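Local coordinates for putative exported protein (Bordetella pertussis Tohama I, PDB 2PFY) that binds pyroglutamic acid, probably as the periplasmic solute receptor of a tripartite ATP-independent (TRAP) transporter, at residues P83-S88 with T279-W284; R143-S148 with Q203-Q208. All blocks are in the same frame, centred on the assembly; numbering follows the deposited sequence.

Contact 1: residues P83-S88 with T279-W284; sequences PFLASS and TMVSDW
Pro83 meets Met280, a selenomethionine in this model, with the flank of its ring laid against the selenium. Pro83 CD is 3.7 Å from Met280 SE and Pro83 CG follows at 4.0 Å from the same atom, so the CG-CD edge of the ring rests on the selenium alone. The two side chains meet nearly at a right angle. A bend at the last torsion of Met280 (chi3 61°) turns CE away from the proline and toward helix 147-155, where Met152 and Leu155 also pack on this side chain. This is the close, buried half of the contact.

Two residues further on, the packing slackens. Leu85 CD1 only just reaches Val281 CG2, at 4.4 Å, and Val281 keeps part of its surface toward solvent. Val82 and Ile79 add apolar neighbours here, touching Val281 and Leu85 respectively, while the Leu85 carbonyl accepts a hydrogen bond from Tyr299 in helix 290-300.

The contact thus seats the loop ahead of helix 89-108 on one side of helix 267-287. With only carbon and selenium meeting across it, adhesion here comes from dispersion and exclusion of water, without directional bonds between the two segments.

Contact 2: residues R143-S148 with Q203-Q208; sequences RAYSAS and QAFIPQ. With PCA (pyroglutamic acid), chain E.
Tyr145 drives its phenol oxygen at the rim of the Phe205 ring: Tyr145 OH is 3.3 Å from Phe205 CZ, near the plane of the phenylalanine. The two side chains approach from opposite directions; Phe205 CZ meets the Tyr145 ring obliquely, and the two ring ends, Tyr145 CZ and Phe205 CZ, make an apolar contact at 4.3 Å. A polar oxygen thus sits against aromatic C-H groups, with Pro207 CG alongside at 3.9 Å from Tyr145 OH.

The tyrosine also floors the binding pocket. Its CG stands between the backbone N and the carbonyl carbon (chi1 60°), which lays the ring beneath the pyroglutamate; PCA CB rides 3.7 Å above the ring plane, displaced toward the rim. Pro207 closes in from the opposite segment, its CG 3.7 Å from PCA CG.

Arg143 grips the other end of the ligand. Its chain runs out extended from CG to NE and presents both terminal nitrogens to the carboxylate: Arg143 NH1 donates to PCA OXT at 2.9 Å and Arg143 NH2 to PCA O at 2.7 Å, both fairly straight (161° and 157°). Tyr145 CD2 lies over one face of the Arg143 guanidinium, toward its rim, and Arg143 NE is held by the Val163 carbonyl, which helps fix the plane of the fork. Arg48 bonds both the Tyr145 carbonyl and the ligand, while Thr165, Thr182, Ser183 and Thr186 supply further hydrogen bonds to pyroglutamate.

An arginine pairing two-pronged with the substrate carboxylate is a hallmark of DctP-type receptors. Here the chemistry divides the work: the paired N-H donors probably select for the acid group, while the tyrosine face and Pro207 CG pack on the small lactam ring, consistent with specificity for a compact cyclic acid.

Overall arrangement
The segments come in the order 83-88, 143-148, 203-208, 279-284, so both segments of contact 2 fall between the two halves of contact 1. Their centres are about 11 Å apart and the two touch directly: Phe84 N probably hydrogen-bonds to Ala204 O (2.7 Å), and Ser87 OG probably to Gln203 O (2.6 Å), tying loop 83-88 to 203-208. Segment 203-208 bridges the two main sheets, leaving strand 198-201 of the four-stranded one and entering strand 208-214 of the five-stranded one, as interdomain connections do in periplasmic binding proteins. Contact 2, with Arg143, Tyr145 and Pro207, lines the ligand pocket, and contact 1 lies behind it, about 13 Å from pyroglutamate to the Pro83 side chain.

Contact 1: residues P83-S88 with T279-W284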
ATOM      1  N   PRO A  83      -9.517   4.726  -8.315  1.00 26.92           N
ATOM      2  CA  PRO A  83      -9.067   6.087  -8.630  1.00 27.65           C
ATOM      3  C   PRO A  83     -10.072   7.174  -8.294  1.00 29.25           C
ATOM      4  O   PRO A  83     -11.280   7.043  -8.578  1.00 29.47           O
ATOM      5  CB  PRO A  83      -8.733   6.028 -10.128  1.00 27.16           C
ATOM      6  CG  PRO A  83      -8.371   4.553 -10.372  1.00 26.82           C
ATOM      7  CD  PRO A  83      -9.366   3.812  -9.468  1.00 26.91           C
ATOM      8  N   PHE A  84      -9.575   8.202  -7.620  1.00 29.48           N
ATOM      9  CA  PHE A  84     -10.316   9.411  -7.291  1.00 31.40           C
ATOM     10  C   PHE A  84     -11.523   9.267  -6.345  1.00 32.11           C
ATOM     11  O   PHE A  84     -12.257  10.239  -6.098  1.00 32.93           O
ATOM     12  CB  PHE A  84     -10.616  10.201  -8.568  1.00 31.94           C
ATOM     13  CG  PHE A  84      -9.381  10.595  -9.274  1.00 32.26           C
ATOM     14  CD1 PHE A  84      -8.572  11.587  -8.754  1.00 32.91           C
ATOM     15  CD2 PHE A  84      -8.946   9.887 -10.383  1.00 34.44           C
ATOM     16  CE1 PHE A  84      -7.376  11.932  -9.377  1.00 33.16           C
ATOM     17  CE2 PHE A  84      -7.743  10.223 -11.019  1.00 35.64           C
ATOM     18  CZ  PHE A  84      -6.967  11.252 -10.524  1.00 34.09           C
ATOM     19  N   LEU A  85     -11.716   8.073  -5.792  1.00 31.54           N
ATOM     20  CA  LEU A  85     -12.712   7.901  -4.743  1.00 30.84           C
ATOM     21  C   LEU A  85     -12.307   8.616  -3.449  1.00 30.56           C
ATOM     22  O   LEU A  85     -13.131   9.241  -2.766  1.00 29.94           O
ATOM     23  CB  LEU A  85     -12.950   6.405  -4.501  1.00 30.87           C
ATOM     24  CG  LEU A  85     -13.897   6.018  -3.347  1.00 31.98           C
ATOM     25  CD1 LEU A  85     -15.357   6.390  -3.613  1.00 31.64           C
ATOM     26  CD2 LEU A  85     -13.794   4.549  -3.053  1.00 30.60           C
ATOM     27  N   ALA A  86     -11.026   8.528  -3.092  1.00 30.07           N
ATOM     28  CA  ALA A  86     -10.540   9.144  -1.857  1.00 30.01           C
ATOM     29  C   ALA A  86      -9.079   9.581  -2.052  1.00 30.87           C
ATOM     30  O   ALA A  86      -8.150   8.887  -1.638  1.00 31.60           O
ATOM     31  CB  ALA A  86     -10.660   8.169  -0.699  1.00 29.64           C
ATOM     32  N   SER A  87      -8.886  10.721  -2.702  1.00 30.34           N
ATOM     33  CA  SER A  87      -7.567  11.063  -3.223  1.00 29.82           C
ATOM     34  C   SER A  87      -6.791  12.025  -2.350  1.00 29.22           C
ATOM     35  O   SER A  87      -5.600  12.247  -2.573  1.00 28.68           O
ATOM     36  CB  SER A  87      -7.698  11.592  -4.647  1.00 29.88           C
ATOM     37  OG  SER A  87      -7.751  10.497  -5.561  1.00 31.64           O
ATOM     38  N   SER A  88      -7.478  12.614  -1.370  1.00 28.71           N
ATOM     39  CA  SER A  88      -6.817  13.406  -0.328  1.00 27.88           C
ATOM     40  C   SER A  88      -6.609  12.542   0.923  1.00 27.09           C
ATOM     41  O   SER A  88      -7.301  11.546   1.107  1.00 26.03           O
ATOM     42  CB  SER A  88      -7.646  14.645   0.007  1.00 28.43           C
ATOM     43  OG  SER A  88      -8.838  14.264   0.650  1.00 28.05           O
ATOM     44  N   THR A 279     -15.923   3.970 -13.605  1.00 35.63           N
ATOM     45  CA  THR A 279     -16.076   2.578 -14.032  1.00 36.92           C
ATOM     46  C   THR A 279     -15.681   1.601 -12.917  1.00 37.66           C
ATOM     47  O   THR A 279     -16.424   0.669 -12.590  1.00 37.16           O
ATOM     48  CB  THR A 279     -15.196   2.301 -15.262  1.00 36.67           C
ATOM     49  OG1 THR A 279     -15.534   3.221 -16.296  1.00 38.09           O
ATOM     50  CG2 THR A 279     -15.355   0.897 -15.770  1.00 37.69           C
HETATM   51  N   MSE A 280     -14.508   1.828 -12.321  1.00 38.09           N
HETATM   52  CA  MSE A 280     -13.993   0.882 -11.344  1.00 39.99           C
HETATM   53  C   MSE A 280     -14.826   0.791 -10.065  1.00 39.01           C
HETATM   54  O   MSE A 280     -14.972  -0.308  -9.525  1.00 39.43           O
HETATM   55  CB  MSE A 280     -12.506   1.133 -11.049  1.00 39.33           C
HETATM   56  CG  MSE A 280     -11.610   0.815 -12.237  1.00 39.87           C
HETATM   57 SE   MSE A 280      -9.698   1.019 -11.802  1.00 46.90          SE
HETATM   58  CE  MSE A 280      -9.595  -0.376 -10.340  1.00 41.10           C
ATOM     59  N   VAL A 281     -15.373   1.909  -9.584  1.00 38.89           N
ATOM     60  CA  VAL A 281     -16.189   1.880  -8.364  1.00 39.52           C
ATOM     61  C   VAL A 281     -17.535   1.174  -8.634  1.00 40.87           C
ATOM     62  O   VAL A 281     -18.124   0.558  -7.731  1.00 40.75           O
ATOM     63  CB  VAL A 281     -16.376   3.279  -7.725  1.00 39.16           C
ATOM     64  CG1 VAL A 281     -17.352   4.156  -8.512  1.00 39.33           C
ATOM     65  CG2 VAL A 281     -16.818   3.169  -6.272  1.00 38.95           C
ATOM     66  N   SER A 282     -17.994   1.271  -9.881  1.00 41.94           N
ATOM     67  CA  SER A 282     -19.180   0.557 -10.344  1.00 43.11           C
ATOM     68  C   SER A 282     -18.868  -0.946 -10.416  1.00 43.84           C
ATOM     69  O   SER A 282     -19.581  -1.757  -9.809  1.00 44.78           O
ATOM     70  CB  SER A 282     -19.683   1.154 -11.680  1.00 42.87           C
ATOM     71  OG  SER A 282     -20.447   0.230 -12.448  1.00 44.06           O
ATOM     72  N   ASP A 283     -17.800  -1.302 -11.135  1.00 44.13           N
ATOM     73  CA  ASP A 283     -17.281  -2.672 -11.207  1.00 44.05           C
ATOM     74  C   ASP A 283     -17.096  -3.259  -9.812  1.00 43.95           C
ATOM     75  O   ASP A 283     -17.412  -4.436  -9.577  1.00 43.93           O
ATOM     76  CB  ASP A 283     -15.906  -2.685 -11.894  1.00 44.77           C
ATOM     77  CG  ASP A 283     -15.987  -2.622 -13.413  1.00 46.32           C
ATOM     78  OD1 ASP A 283     -17.090  -2.814 -13.944  1.00 44.92           O
ATOM     79  OD2 ASP A 283     -14.936  -2.396 -14.071  1.00 46.61           O
ATOM     80  N   TRP A 284     -16.575  -2.431  -8.895  1.00 42.97           N
ATOM     81  CA  TRP A 284     -16.278  -2.855  -7.531  1.00 41.96           C
ATOM     82  C   TRP A 284     -17.566  -3.134  -6.758  1.00 42.47           C
ATOM     83  O   TRP A 284     -17.678  -4.169  -6.098  1.00 42.39           O
ATOM     84  CB  TRP A 284     -15.442  -1.800  -6.794  1.00 40.43           C
ATOM     85  CG  TRP A 284     -15.091  -2.184  -5.366  1.00 38.63           C
ATOM     86  CD1 TRP A 284     -13.972  -2.862  -4.952  1.00 36.98           C
ATOM     87  CD2 TRP A 284     -15.842  -1.891  -4.178  1.00 37.21           C
ATOM     88  NE1 TRP A 284     -13.984  -3.012  -3.585  1.00 36.93           N
ATOM     89  CE2 TRP A 284     -15.114  -2.427  -3.079  1.00 36.25           C
ATOM     90  CE3 TRP A 284     -17.052  -1.221  -3.928  1.00 35.29           C
ATOM     91  CZ2 TRP A 284     -15.558  -2.323  -1.761  1.00 36.34           C
ATOM     92  CZ3 TRP A 284     -17.495  -1.114  -2.607  1.00 37.76           C
ATOM     93  CH2 TRP A 284     -16.747  -1.666  -1.539  1.00 37.32           C
TER

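Contact 2: residues R143-S148 with Q203-Q208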
ATOM      1  N   ARG A 143       3.836  -0.698 -15.428  1.00 26.03           N
ATOM      2  CA  ARG A 143       3.907  -1.487 -14.192  1.00 25.69           C
ATOM      3  C   ARG A 143       2.582  -1.542 -13.450  1.00 25.31           C
ATOM      4  O   ARG A 143       1.954  -0.503 -13.204  1.00 26.74           O
ATOM      5  CB  ARG A 143       4.963  -0.910 -13.240  1.00 25.68           C
ATOM      6  CG  ARG A 143       5.057  -1.694 -11.907  1.00 25.80           C
ATOM      7  CD  ARG A 143       5.923  -1.020 -10.903  1.00 23.30           C
ATOM      8  NE  ARG A 143       5.880  -1.794  -9.656  1.00 23.10           N
ATOM      9  CZ  ARG A 143       5.681  -1.273  -8.450  1.00 20.99           C
ATOM     10  NH1 ARG A 143       5.596   0.046  -8.314  1.00 19.33           N
ATOM     11  NH2 ARG A 143       5.625  -2.074  -7.370  1.00 18.57           N
ATOM     12  N   ALA A 144       2.162  -2.750 -13.074  1.00 24.04           N
ATOM     13  CA  ALA A 144       1.057  -2.932 -12.120  1.00 23.54           C
ATOM     14  C   ALA A 144       1.630  -3.611 -10.875  1.00 23.35           C
ATOM     15  O   ALA A 144       2.652  -4.262 -10.965  1.00 23.17           O
ATOM     16  CB  ALA A 144      -0.044  -3.826 -12.719  1.00 23.69           C
ATOM     17  N   TYR A 145       0.987  -3.450  -9.715  1.00 22.73           N
ATOM     18  CA  TYR A 145       1.540  -4.043  -8.489  1.00 23.06           C
ATOM     19  C   TYR A 145       0.505  -4.749  -7.627  1.00 23.49           C
ATOM     20  O   TYR A 145       0.789  -5.155  -6.490  1.00 23.40           O
ATOM     21  CB  TYR A 145       2.350  -3.017  -7.677  1.00 21.69           C
ATOM     22  CG  TYR A 145       1.601  -1.792  -7.216  1.00 21.35           C
ATOM     23  CD1 TYR A 145       0.560  -1.890  -6.285  1.00 19.66           C
ATOM     24  CD2 TYR A 145       1.964  -0.515  -7.675  1.00 19.20           C
ATOM     25  CE1 TYR A 145      -0.108  -0.782  -5.857  1.00 21.72           C
ATOM     26  CE2 TYR A 145       1.281   0.619  -7.252  1.00 18.81           C
ATOM     27  CZ  TYR A 145       0.240   0.482  -6.345  1.00 20.96           C
ATOM     28  OH  TYR A 145      -0.462   1.564  -5.880  1.00 19.83           O
ATOM     29  N   SER A 146      -0.692  -4.891  -8.188  1.00 24.50           N
ATOM     30  CA  SER A 146      -1.860  -5.446  -7.494  1.00 25.92           C
ATOM     31  C   SER A 146      -2.906  -5.788  -8.571  1.00 26.87           C
ATOM     32  O   SER A 146      -2.770  -5.362  -9.736  1.00 27.32           O
ATOM     33  CB  SER A 146      -2.411  -4.427  -6.484  1.00 24.96           C
ATOM     34  OG  SER A 146      -2.910  -3.267  -7.145  1.00 26.70           O
ATOM     35  N   ALA A 147      -3.911  -6.586  -8.196  1.00 27.26           N
ATOM     36  CA  ALA A 147      -5.083  -6.836  -9.042  1.00 27.40           C
ATOM     37  C   ALA A 147      -5.757  -5.531  -9.475  1.00 28.03           C
ATOM     38  O   ALA A 147      -6.056  -5.347 -10.658  1.00 28.10           O
ATOM     39  CB  ALA A 147      -6.090  -7.780  -8.296  1.00 26.89           C
ATOM     40  N   SER A 148      -5.981  -4.615  -8.535  1.00 28.11           N
ATOM     41  CA  SER A 148      -6.597  -3.320  -8.865  1.00 28.02           C
ATOM     42  C   SER A 148      -5.783  -2.500  -9.871  1.00 28.21           C
ATOM     43  O   SER A 148      -6.340  -2.011 -10.876  1.00 28.40           O
ATOM     44  CB  SER A 148      -6.877  -2.495  -7.605  1.00 27.94           C
ATOM     45  OG  SER A 148      -7.567  -1.302  -7.954  1.00 29.20           O
ATOM     46  N   GLN A 203      -2.276  11.956  -7.634  1.00 25.40           N
ATOM     47  CA  GLN A 203      -3.060  11.502  -6.482  1.00 24.80           C
ATOM     48  C   GLN A 203      -4.188  10.553  -6.904  1.00 23.92           C
ATOM     49  O   GLN A 203      -5.352  10.756  -6.520  1.00 25.12           O
ATOM     50  CB  GLN A 203      -3.647  12.706  -5.707  1.00 25.23           C
ATOM     51  CG  GLN A 203      -2.596  13.655  -5.113  1.00 26.25           C
ATOM     52  CD  GLN A 203      -3.194  14.756  -4.244  1.00 26.77           C
ATOM     53  OE1 GLN A 203      -4.035  14.503  -3.344  1.00 30.76           O
ATOM     54  NE2 GLN A 203      -2.757  15.984  -4.492  1.00 26.87           N
ATOM     55  N   ALA A 204      -3.883   9.531  -7.696  1.00 22.89           N
ATOM     56  CA  ALA A 204      -4.944   8.648  -8.200  1.00 22.82           C
ATOM     57  C   ALA A 204      -5.718   7.965  -7.044  1.00 22.74           C
ATOM     58  O   ALA A 204      -6.958   7.863  -7.062  1.00 22.13           O
ATOM     59  CB  ALA A 204      -4.387   7.618  -9.148  1.00 22.98           C
ATOM     60  N   PHE A 205      -4.971   7.518  -6.035  1.00 22.71           N
ATOM     61  CA  PHE A 205      -5.536   6.958  -4.831  1.00 21.71           C
ATOM     62  C   PHE A 205      -4.478   6.891  -3.739  1.00 22.59           C
ATOM     63  O   PHE A 205      -3.296   7.244  -3.939  1.00 22.29           O
ATOM     64  CB  PHE A 205      -6.163   5.560  -5.100  1.00 22.01           C
ATOM     65  CG  PHE A 205      -5.215   4.569  -5.695  1.00 22.88           C
ATOM     66  CD1 PHE A 205      -4.453   3.712  -4.870  1.00 21.52           C
ATOM     67  CD2 PHE A 205      -5.022   4.522  -7.071  1.00 22.42           C
ATOM     68  CE1 PHE A 205      -3.553   2.793  -5.414  1.00 20.45           C
ATOM     69  CE2 PHE A 205      -4.083   3.600  -7.636  1.00 24.12           C
ATOM     70  CZ  PHE A 205      -3.375   2.739  -6.817  1.00 20.30           C
ATOM     71  N   ILE A 206      -4.907   6.501  -2.550  1.00 22.56           N
ATOM     72  CA  ILE A 206      -3.936   6.349  -1.494  1.00 23.17           C
ATOM     73  C   ILE A 206      -4.056   4.941  -0.842  1.00 21.97           C
ATOM     74  O   ILE A 206      -4.949   4.701  -0.002  1.00 21.44           O
ATOM     75  CB  ILE A 206      -3.770   7.625  -0.524  1.00 24.90           C
ATOM     76  CG1 ILE A 206      -4.040   7.323   0.916  1.00 25.98           C
ATOM     77  CG2 ILE A 206      -4.330   8.997  -1.027  1.00 22.09           C
ATOM     78  CD1 ILE A 206      -2.924   6.699   1.506  1.00 33.90           C
ATOM     79  N   PRO A 207      -3.170   4.007  -1.273  1.00 20.77           N
ATOM     80  CA  PRO A 207      -3.334   2.617  -0.863  1.00 19.74           C
ATOM     81  C   PRO A 207      -2.762   2.442   0.536  1.00 19.58           C
ATOM     82  O   PRO A 207      -1.804   3.127   0.924  1.00 19.27           O
ATOM     83  CB  PRO A 207      -2.565   1.834  -1.934  1.00 19.43           C
ATOM     84  CG  PRO A 207      -1.396   2.832  -2.343  1.00 19.29           C
ATOM     85  CD  PRO A 207      -1.986   4.216  -2.148  1.00 20.18           C
ATOM     86  N   GLN A 208      -3.409   1.593   1.319  1.00 19.19           N
ATOM     87  CA  GLN A 208      -2.988   1.331   2.691  1.00 19.13           C
ATOM     88  C   GLN A 208      -2.062   0.140   2.745  1.00 19.17           C
ATOM     89  O   GLN A 208      -2.100  -0.744   1.903  1.00 18.66           O
ATOM     90  CB  GLN A 208      -4.179   1.026   3.577  1.00 18.30           C
ATOM     91  CG  GLN A 208      -5.252   2.108   3.595  1.00 20.24           C
ATOM     92  CD  GLN A 208      -4.752   3.455   4.083  1.00 20.80           C
ATOM     93  OE1 GLN A 208      -3.955   3.547   4.995  1.00 21.70           O
ATOM     94  NE2 GLN A 208      -5.260   4.507   3.492  1.00 24.42           N
TER
HETATM   95  N   PCA E 302       4.474   1.910  -3.334  1.00 22.63           N
HETATM   96  CA  PCA E 302       4.073   0.486  -3.426  1.00 23.48           C
HETATM   97  CB  PCA E 302       2.569   0.382  -3.379  1.00 22.44           C
HETATM   98  CG  PCA E 302       2.053   1.789  -3.336  1.00 23.29           C
HETATM   99  CD  PCA E 302       3.266   2.656  -3.280  1.00 20.74           C
HETATM  100  OE  PCA E 302       3.235   3.875  -3.148  1.00 22.48           O
HETATM  101  C   PCA E 302       4.600  -0.125  -4.710  1.00 24.18           C
HETATM  102  O   PCA E 302       4.621  -1.343  -4.929  1.00 24.73           O
HETATM  103  OXT PCA E 302       5.026   0.625  -5.569  1.00 25.49           O